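Local structure of B-type Cna protein (Enterococcus faecium, 6FWY) at residues A[178-183]-A[215-220]; A[241-246]-A[262-267]; A[157-162]-A[237-242]. The protein is of unknown function, but as an LPXTG-anchored surface protein with a thioester domain it probably takes part in covalent adhesion to host targets. One frame throughout, in Å; residues are numbered along the deposited sequence.

Contact 1 of 3, residues A[178-183]-A[215-220]; sequences KTASNK and KLNSSF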
loop_
_atom_site.group_PDB
_atom_site.type_symbol
_atom_site.label_atom_id
_atom_site.label_comp_id
_atom_site.label_asym_id
_atom_site.label_seq_id
_atom_site.Cartn_x
_atom_site.Cartn_y
_atom_site.Cartn_z
ATOM N N LYS A 178 -16.731 -9.242 -16.927
ATOM C CA LYS A 178 -16.725 -8.454 -15.678
ATOM C C LYS A 178 -15.301 -8.097 -15.244
ATOM O O LYS A 178 -14.441 -8.967 -15.211
ATOM C CB LYS A 178 -17.419 -9.227 -14.546
ATOM C CG LYS A 178 -18.923 -9.223 -14.728
ATOM C CD LYS A 178 -19.668 -10.185 -13.846
ATOM C CE LYS A 178 -21.131 -10.069 -14.223
ATOM N NZ LYS A 178 -21.989 -11.133 -13.622
ATOM N N THR A 179 -15.085 -6.830 -14.904
ATOM C CA THR A 179 -13.833 -6.368 -14.310
ATOM C C THR A 179 -13.999 -6.314 -12.795
ATOM O O THR A 179 -15.104 -6.055 -12.301
ATOM C CB THR A 179 -13.406 -4.970 -14.785
ATOM O OG1 THR A 179 -14.378 -4.010 -14.382
ATOM C CG2 THR A 179 -13.234 -4.933 -16.285
ATOM N N ALA A 180 -12.902 -6.550 -12.073
ATOM C CA ALA A 180 -12.895 -6.459 -10.620
ATOM C C ALA A 180 -11.529 -6.038 -10.088
ATOM O O ALA A 180 -10.498 -6.445 -10.613
ATOM C CB ALA A 180 -13.321 -7.785 -9.990
ATOM N N SER A 181 -11.539 -5.215 -9.042
ATOM C CA SER A 181 -10.318 -4.771 -8.375
ATOM C C SER A 181 -10.623 -4.256 -6.972
ATOM O O SER A 181 -11.698 -3.720 -6.712
ATOM C CB SER A 181 -9.622 -3.671 -9.184
ATOM O OG SER A 181 -8.343 -3.353 -8.645
ATOM N N ASN A 182 -9.648 -4.410 -6.079
ATOM C CA ASN A 182 -9.703 -3.779 -4.763
ATOM C C ASN A 182 -9.071 -2.380 -4.737
ATOM O O ASN A 182 -8.959 -1.791 -3.679
ATOM C CB ASN A 182 -9.073 -4.675 -3.704
ATOM C CG ASN A 182 -7.572 -4.820 -3.871
ATOM O OD1 ASN A 182 -7.035 -4.621 -4.964
ATOM N ND2 ASN A 182 -6.891 -5.192 -2.792
ATOM N N LYS A 183 -8.661 -1.854 -5.894
ATOM C CA LYS A 183 -8.145 -0.484 -6.008
ATOM C C LYS A 183 -8.954 0.282 -7.057
ATOM O O LYS A 183 -9.538 -0.311 -7.948
ATOM C CB LYS A 183 -6.660 -0.490 -6.392
ATOM C CG LYS A 183 -5.746 -1.335 -5.504
ATOM C CD LYS A 183 -5.632 -0.797 -4.085
ATOM C CE LYS A 183 -4.864 -1.755 -3.161
ATOM N NZ LYS A 183 -3.476 -2.020 -3.630
ATOM N N LYS A 215 -13.778 0.328 -17.264
ATOM C CA LYS A 215 -13.861 0.607 -15.846
ATOM C C LYS A 215 -13.608 -0.662 -15.049
ATOM O O LYS A 215 -13.806 -1.748 -15.552
ATOM C CB LYS A 215 -15.225 1.207 -15.514
ATOM C CG LYS A 215 -15.331 2.647 -15.978
ATOM C CD LYS A 215 -16.774 3.050 -16.242
ATOM C CE LYS A 215 -16.945 4.562 -16.262
ATOM N NZ LYS A 215 -17.146 5.114 -14.879
ATOM N N LEU A 216 -13.151 -0.476 -13.813
ATOM C CA LEU A 216 -12.979 -1.559 -12.829
ATOM C C LEU A 216 -14.255 -1.722 -12.016
ATOM O O LEU A 216 -14.941 -0.741 -11.738
ATOM C CB LEU A 216 -11.831 -1.237 -11.877
ATOM C CG LEU A 216 -10.488 -0.936 -12.513
ATOM C CD1 LEU A 216 -9.419 -0.738 -11.434
ATOM C CD2 LEU A 216 -10.076 -2.044 -13.459
ATOM N N ASN A 217 -14.536 -2.954 -11.602
ATOM C CA ASN A 217 -15.777 -3.294 -10.888
ATOM C C ASN A 217 -17.002 -2.899 -11.722
ATOM O O ASN A 217 -17.924 -2.217 -11.262
ATOM C CB ASN A 217 -15.777 -2.694 -9.480
ATOM C CG ASN A 217 -14.567 -3.150 -8.667
ATOM O OD1 ASN A 217 -14.283 -4.333 -8.612
ATOM N ND2 ASN A 217 -13.833 -2.220 -8.086
ATOM N N SER A 218 -16.974 -3.347 -12.969
ATOM C CA SER A 218 -17.970 -3.003 -13.971
ATOM C C SER A 218 -18.042 -4.138 -14.991
ATOM O O SER A 218 -17.678 -5.272 -14.688
ATOM C CB SER A 218 -17.574 -1.674 -14.640
ATOM O OG SER A 218 -18.610 -1.194 -15.482
ATOM N N SER A 219 -18.529 -3.854 -16.188
ATOM C CA SER A 219 -18.452 -4.813 -17.274
ATOM C C SER A 219 -18.282 -4.122 -18.604
ATOM O O SER A 219 -18.462 -2.921 -18.713
ATOM C CB SER A 219 -19.672 -5.731 -17.278
ATOM O OG SER A 219 -20.865 -5.009 -17.165
ATOM N N PHE A 220 -17.877 -4.891 -19.600
ATOM C CA PHE A 220 -17.839 -4.433 -20.972
ATOM C C PHE A 220 -18.181 -5.582 -21.896
ATOM O O PHE A 220 -18.180 -6.729 -21.493
ATOM C CB PHE A 220 -16.477 -3.814 -21.338
ATOM C CG PHE A 220 -15.339 -4.764 -21.273
ATOM C CD1 PHE A 220 -15.008 -5.550 -22.371
ATOM C CD2 PHE A 220 -14.592 -4.882 -20.122
ATOM C CE1 PHE A 220 -13.981 -6.474 -22.296
ATOM C CE2 PHE A 220 -13.527 -5.759 -20.045
ATOM C CZ PHE A 220 -13.233 -6.576 -21.134
#
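The hydroxyl of T179 lies in the bend of 215-220, where two backbone groups grip it. It donates to the carbonyl O of K215, OG1 to O 2.6 Å, with the donor tilted 20° from the carbonyl plane, and accepts from the amide of S218, N to OG1 3.0 Å. The first torsion makes this possible, because OG1 stands between the backbone N and the carbonyl carbon (chi1 63°) and CG2 is left to meet the F220 ring at its edge, in plane, CG2 to CE2 3.9 Å. N217 holds the backbone of S181 with both ends of its amide: OD1 receives S181 N at 2.9 Å, from above the carbonyl plane, while ND2 gives to S181 O at 2.9 Å, the acceptor lying in the plane of the N217 amide. Two bonds thus fix the rotation of that side chain. The main-chain link from T179 N to S218 O completes the pairing, and N217 and S218 both face T179, a G1 beta bulge. S181 OG closes an ST turn with K183 N and also bonds to E158 O. Strand 172-181 lies between 159-169 and 218-225 in a five-stranded antiparallel sheet, while L216 and F220 face strand 231-250.

Contact 2 of 3, residues A[241-246]-A[262-267]; sequences VSTTNP and ITTSET
V241 and E266 open an antiparallel ladder in which each N-H meets the other's carbonyl, V241 N to E266 O at 2.9 Å. T243 with T264 and N245 with I262 repeat the hydrogen-bonded pairing, and S242 with S265 and T244 with T263 form the non-hydrogen-bonded pairs between. The short axes run at 135° to one another, so the strands are strongly twisted. In the central pair T264 N reaches T243 O at 2.7 Å, almost straight at the hydrogen (175°).

Side chains alternate between the two faces. On the T244 side the hydroxyls of T244 and T263 join directly, OG1 to OG1 2.7 Å, and both carry OG1 anti to the carbonyl carbon (chi1 -59° in each), which turns the two oxygens inward across the pair. The methyl of T263 meets the S242 hydroxyl, CG2 to OG 3.5 Å. On the other face V241 and E266 run side by side, CG2 to CB 4.0 Å, and T243 brings its methyl to the same E266 CB, CG2 to CB 4.0 Å. A water donates to E266 OE1 at 2.7 Å and to T243 OG1, bridging two groups that also bond to T157 and K183 respectively. Regular alternation of hydrogen-bonded and non-hydrogen-bonded pairs, here with threonine opposite threonine at the centre, is that of a long beta hairpin, formed by strands 231-250 and 258-277 within the large antiparallel sheet.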
loop_
_atom_site.group_PDB
_atom_site.type_symbol
_atom_site.label_atom_id
_atom_site.label_comp_id
_atom_site.label_asym_id
_atom_site.label_seq_id
_atom_site.Cartn_x
_atom_site.Cartn_y
_atom_site.Cartn_z
ATOM N N VAL A 241 -3.966 1.668 -11.442
ATOM C CA VAL A 241 -4.653 1.941 -10.197
ATOM C C VAL A 241 -3.867 2.871 -9.299
ATOM O O VAL A 241 -2.681 3.100 -9.484
ATOM C CB VAL A 241 -4.983 0.648 -9.419
ATOM C CG1 VAL A 241 -5.807 -0.291 -10.286
ATOM C CG2 VAL A 241 -3.724 -0.048 -8.898
ATOM N N SER A 242 -4.584 3.409 -8.334
ATOM C CA SER A 242 -4.023 4.182 -7.261
ATOM C C SER A 242 -3.782 3.194 -6.120
ATOM O O SER A 242 -4.642 2.351 -5.853
ATOM C CB SER A 242 -5.029 5.239 -6.853
ATOM O OG SER A 242 -4.452 6.131 -5.957
ATOM N N THR A 243 -2.617 3.270 -5.477
ATOM C CA THR A 243 -2.296 2.402 -4.357
ATOM C C THR A 243 -1.477 3.183 -3.320
ATOM O O THR A 243 -0.638 4.008 -3.676
ATOM C CB THR A 243 -1.555 1.115 -4.838
ATOM O OG1 THR A 243 -1.520 0.126 -3.792
ATOM C CG2 THR A 243 -0.091 1.406 -5.333
ATOM N N THR A 244 -1.761 2.940 -2.041
ATOM C CA THR A 244 -1.040 3.583 -0.925
ATOM C C THR A 244 -0.203 2.520 -0.197
ATOM O O THR A 244 -0.745 1.658 0.508
ATOM C CB THR A 244 -2.023 4.351 -0.009
ATOM O OG1 THR A 244 -2.704 5.354 -0.790
ATOM C CG2 THR A 244 -1.319 5.070 1.125
ATOM N N ASN A 245 1.118 2.574 -0.412
ATOM C CA ASN A 245 2.096 1.575 0.093
ATOM C C ASN A 245 3.191 2.258 0.934
ATOM O O ASN A 245 3.425 3.459 0.784
ATOM C CB ASN A 245 2.786 0.857 -1.088
ATOM C CG ASN A 245 1.801 0.170 -2.044
ATOM O OD1 ASN A 245 0.585 0.254 -1.882
ATOM N ND2 ASN A 245 2.331 -0.499 -3.033
ATOM N N PRO A 246 3.863 1.503 1.816
ATOM C CA PRO A 246 4.927 2.096 2.615
ATOM C C PRO A 246 6.237 2.154 1.869
ATOM O O PRO A 246 6.622 1.174 1.239
ATOM C CB PRO A 246 5.038 1.145 3.820
ATOM C CG PRO A 246 4.661 -0.171 3.259
ATOM C CD PRO A 246 3.582 0.119 2.241
ATOM N N ILE A 262 2.764 6.284 1.113
ATOM C CA ILE A 262 2.612 7.179 -0.035
ATOM C C ILE A 262 1.641 6.610 -1.061
ATOM O O ILE A 262 1.736 5.443 -1.444
ATOM C CB ILE A 262 3.973 7.487 -0.688
ATOM C CG1 ILE A 262 4.863 8.201 0.340
ATOM C CG2 ILE A 262 3.799 8.340 -1.948
ATOM C CD1 ILE A 262 6.269 8.437 -0.117
ATOM N N THR A 263 0.723 7.465 -1.500
ATOM C CA THR A 263 -0.202 7.157 -2.586
ATOM C C THR A 263 0.583 7.293 -3.894
ATOM O O THR A 263 1.171 8.325 -4.161
ATOM C CB THR A 263 -1.433 8.097 -2.533
ATOM O OG1 THR A 263 -2.075 7.924 -1.263
ATOM C CG2 THR A 263 -2.451 7.807 -3.646
ATOM N N THR A 264 0.622 6.214 -4.670
ATOM C CA THR A 264 1.285 6.191 -5.979
ATOM C C THR A 264 0.429 5.370 -6.957
ATOM O O THR A 264 -0.702 5.006 -6.629
ATOM C CB THR A 264 2.736 5.657 -5.861
ATOM O OG1 THR A 264 3.402 5.734 -7.138
ATOM C CG2 THR A 264 2.756 4.182 -5.306
ATOM N N SER A 265 0.937 5.118 -8.160
ATOM C CA SER A 265 0.226 4.289 -9.157
ATOM C C SER A 265 0.857 2.907 -9.261
ATOM O O SER A 265 2.035 2.720 -8.901
ATOM C CB SER A 265 0.228 4.943 -10.542
ATOM O OG SER A 265 1.536 5.343 -10.883
ATOM N N GLU A 266 0.057 1.953 -9.734
ATOM C CA GLU A 266 0.512 0.604 -10.051
ATOM C C GLU A 266 -0.179 0.106 -11.325
ATOM O O GLU A 266 -1.373 0.305 -11.498
ATOM C CB GLU A 266 0.218 -0.357 -8.884
ATOM C CG GLU A 266 0.591 -1.816 -9.135
ATOM C CD GLU A 266 0.234 -2.725 -7.966
ATOM O OE1 GLU A 266 -0.334 -2.238 -6.964
ATOM O OE2 GLU A 266 0.560 -3.946 -8.015
ATOM N N THR A 267 0.586 -0.547 -12.196
ATOM C CA THR A 267 0.032 -1.277 -13.344
ATOM C C THR A 267 0.072 -2.792 -13.071
ATOM O O THR A 267 1.027 -3.292 -12.493
ATOM C CB THR A 267 0.798 -0.993 -14.643
ATOM O OG1 THR A 267 2.189 -1.267 -14.449
ATOM C CG2 THR A 267 0.611 0.446 -15.108
HETATM O O HOH W 1 0.352 -2.304 -4.315
#

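Contact 3 of 3, residues A[157-162]-A[237-242]; sequences TEFSIT and GTANVS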
loop_
_atom_site.group_PDB
_atom_site.type_symbol
_atom_site.label_atom_id
_atom_site.label_comp_id
_atom_site.label_asym_id
_atom_site.label_seq_id
_atom_site.Cartn_x
_atom_site.Cartn_y
_atom_site.Cartn_z
ATOM N N THR A 157 -2.582 -5.511 -5.064
ATOM C CA THR A 157 -3.638 -5.107 -5.979
ATOM C C THR A 157 -4.217 -6.378 -6.590
ATOM O O THR A 157 -3.496 -7.151 -7.205
ATOM C CB THR A 157 -3.087 -4.163 -7.078
ATOM O OG1 THR A 157 -2.700 -2.927 -6.474
ATOM C CG2 THR A 157 -4.144 -3.865 -8.158
ATOM N N GLU A 158 -5.507 -6.600 -6.368
ATOM C CA GLU A 158 -6.257 -7.648 -7.049
ATOM C C GLU A 158 -6.805 -7.039 -8.336
ATOM O O GLU A 158 -7.336 -5.918 -8.319
ATOM C CB GLU A 158 -7.432 -8.140 -6.195
ATOM C CG GLU A 158 -7.078 -8.706 -4.824
ATOM C CD GLU A 158 -8.308 -8.918 -3.931
ATOM O OE1 GLU A 158 -9.434 -8.495 -4.324
ATOM O OE2 GLU A 158 -8.181 -9.532 -2.823
ATOM N N PHE A 159 -6.681 -7.765 -9.444
ATOM C CA PHE A 159 -7.301 -7.368 -10.707
ATOM C C PHE A 159 -7.670 -8.587 -11.539
ATOM O O PHE A 159 -6.854 -9.490 -11.736
ATOM C CB PHE A 159 -6.381 -6.431 -11.489
ATOM C CG PHE A 159 -6.887 -6.085 -12.858
ATOM C CD1 PHE A 159 -8.190 -5.616 -13.048
ATOM C CD2 PHE A 159 -6.061 -6.213 -13.955
ATOM C CE1 PHE A 159 -8.661 -5.291 -14.313
ATOM C CE2 PHE A 159 -6.521 -5.905 -15.222
ATOM C CZ PHE A 159 -7.826 -5.428 -15.407
ATOM N N SER A 160 -8.906 -8.598 -12.034
ATOM C CA SER A 160 -9.373 -9.675 -12.887
ATOM C C SER A 160 -10.374 -9.190 -13.940
ATOM O O SER A 160 -11.140 -8.249 -13.712
ATOM C CB SER A 160 -10.015 -10.768 -12.039
ATOM O OG SER A 160 -11.166 -10.274 -11.387
ATOM N N ILE A 161 -10.320 -9.854 -15.095
ATOM C CA ILE A 161 -11.334 -9.757 -16.127
ATOM C C ILE A 161 -11.864 -11.166 -16.319
ATOM O O ILE A 161 -11.101 -12.068 -16.595
ATOM C CB ILE A 161 -10.743 -9.200 -17.439
ATOM C CG1 ILE A 161 -10.236 -7.772 -17.213
ATOM C CG2 ILE A 161 -11.772 -9.269 -18.568
ATOM C CD1 ILE A 161 -9.521 -7.147 -18.366
ATOM N N THR A 162 -13.173 -11.337 -16.182
ATOM C CA THR A 162 -13.817 -12.649 -16.235
ATOM C C THR A 162 -15.018 -12.626 -17.190
ATOM O O THR A 162 -15.872 -11.752 -17.090
ATOM C CB THR A 162 -14.280 -13.068 -14.821
ATOM O OG1 THR A 162 -13.215 -12.823 -13.892
ATOM C CG2 THR A 162 -14.663 -14.553 -14.762
ATOM N N GLY A 237 -6.176 -7.310 -20.101
ATOM C CA GLY A 237 -6.307 -5.965 -19.573
ATOM C C GLY A 237 -5.092 -5.642 -18.744
ATOM O O GLY A 237 -4.494 -6.543 -18.165
ATOM N N THR A 238 -4.733 -4.362 -18.694
ATOM C CA THR A 238 -3.698 -3.866 -17.780
ATOM C C THR A 238 -4.346 -2.783 -16.929
ATOM O O THR A 238 -4.609 -1.685 -17.409
ATOM C CB THR A 238 -2.477 -3.278 -18.529
ATOM O OG1 THR A 238 -1.880 -4.287 -19.364
ATOM C CG2 THR A 238 -1.436 -2.761 -17.547
ATOM N N ALA A 239 -4.590 -3.091 -15.655
ATOM C CA ALA A 239 -5.153 -2.113 -14.725
ATOM C C ALA A 239 -4.123 -1.035 -14.413
ATOM O O ALA A 239 -2.922 -1.293 -14.376
ATOM C CB ALA A 239 -5.651 -2.778 -13.461
ATOM N N ASN A 240 -4.606 0.184 -14.247
ATOM C CA ASN A 240 -3.793 1.290 -13.809
ATOM C C ASN A 240 -4.537 1.874 -12.623
ATOM O O ASN A 240 -5.615 2.464 -12.784
ATOM C CB ASN A 240 -3.606 2.332 -14.911
ATOM C CG ASN A 240 -2.555 3.374 -14.543
ATOM O OD1 ASN A 240 -1.848 3.248 -13.526
ATOM N ND2 ASN A 240 -2.437 4.398 -15.356
ATOM N N VAL A 241 -3.966 1.668 -11.442
ATOM C CA VAL A 241 -4.653 1.941 -10.197
ATOM C C VAL A 241 -3.867 2.871 -9.299
ATOM O O VAL A 241 -2.681 3.100 -9.484
ATOM C CB VAL A 241 -4.983 0.648 -9.419
ATOM C CG1 VAL A 241 -5.807 -0.291 -10.286
ATOM C CG2 VAL A 241 -3.724 -0.048 -8.898
ATOM N N SER A 242 -4.584 3.409 -8.334
ATOM C CA SER A 242 -4.023 4.182 -7.261
ATOM C C SER A 242 -3.782 3.194 -6.120
ATOM O O SER A 242 -4.642 2.351 -5.853
ATOM C CB SER A 242 -5.029 5.239 -6.853
ATOM O OG SER A 242 -4.452 6.131 -5.957
#
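F159 carries its ring anti to the backbone N (chi1 174°), which sends it across to A239; a chi2 of 51° then turns one face onto the alanine methyl. I161 instead has CG1 anti to the carbonyl carbon and stays extended beyond it, so that CD1 is the atom presented to G237.

A239 CB sits over the centre of the F159 ring, 3.5 Å from the centroid and 12° off the ring normal, a CH-pi contact in good alignment. The same ring meets the backbone next to that methyl: CE2 lies 3.4 Å from A239 N, while the carbonyl of G237 comes to the ring edge, near its plane, O to CE2 3.6 Å. Farther along, I161 CD1 rests directly on the backbone of the glycine, 3.6 Å from G237 CA. At the other end T157 and V241 meet tip to tip, CG2 to CG2 3.9 Å. The polar end of T157 turns to E266 and K183, and its carbonyl O bonds to K268.

The two strands pack face against face rather than edge to edge, F159 CA and A239 CA being 7.0 Å apart, with strand 159-169 on one sheet and 231-250 on the other. F159 also touches A187 and L216, and I161 touches L189 and L273. Between these segments the chemistry is therefore that of apolar packing: backbone bonds such as S160 with A180 and A239 with K268 lie within the separate sheets, and dispersion and CH-pi attraction between side chains join the two segments.

In the fold
From the N terminus, 157-162 comes first, and its contact 3 with 237-242 closes the longest of the three loops, with 74 intervening residues. Contact 1 is nested inside that loop, pairing 178-183 with 215-220 in the five-stranded sheet to which strand 159-169 also belongs. Contact 2 follows in series after contact 1; it begins on strand 231-250 where contact 3 ends, sharing V241 and S242, and closes the beta hairpin of strands 231-250 and 258-277, with 15 residues between the segments. Contacts 1 and 3 have centres about 7 Å apart; K183 of contact 1 reaches T243, and T157 of contact 3 reaches E266, in contact 2. Together they tie the smaller sheet to the larger one.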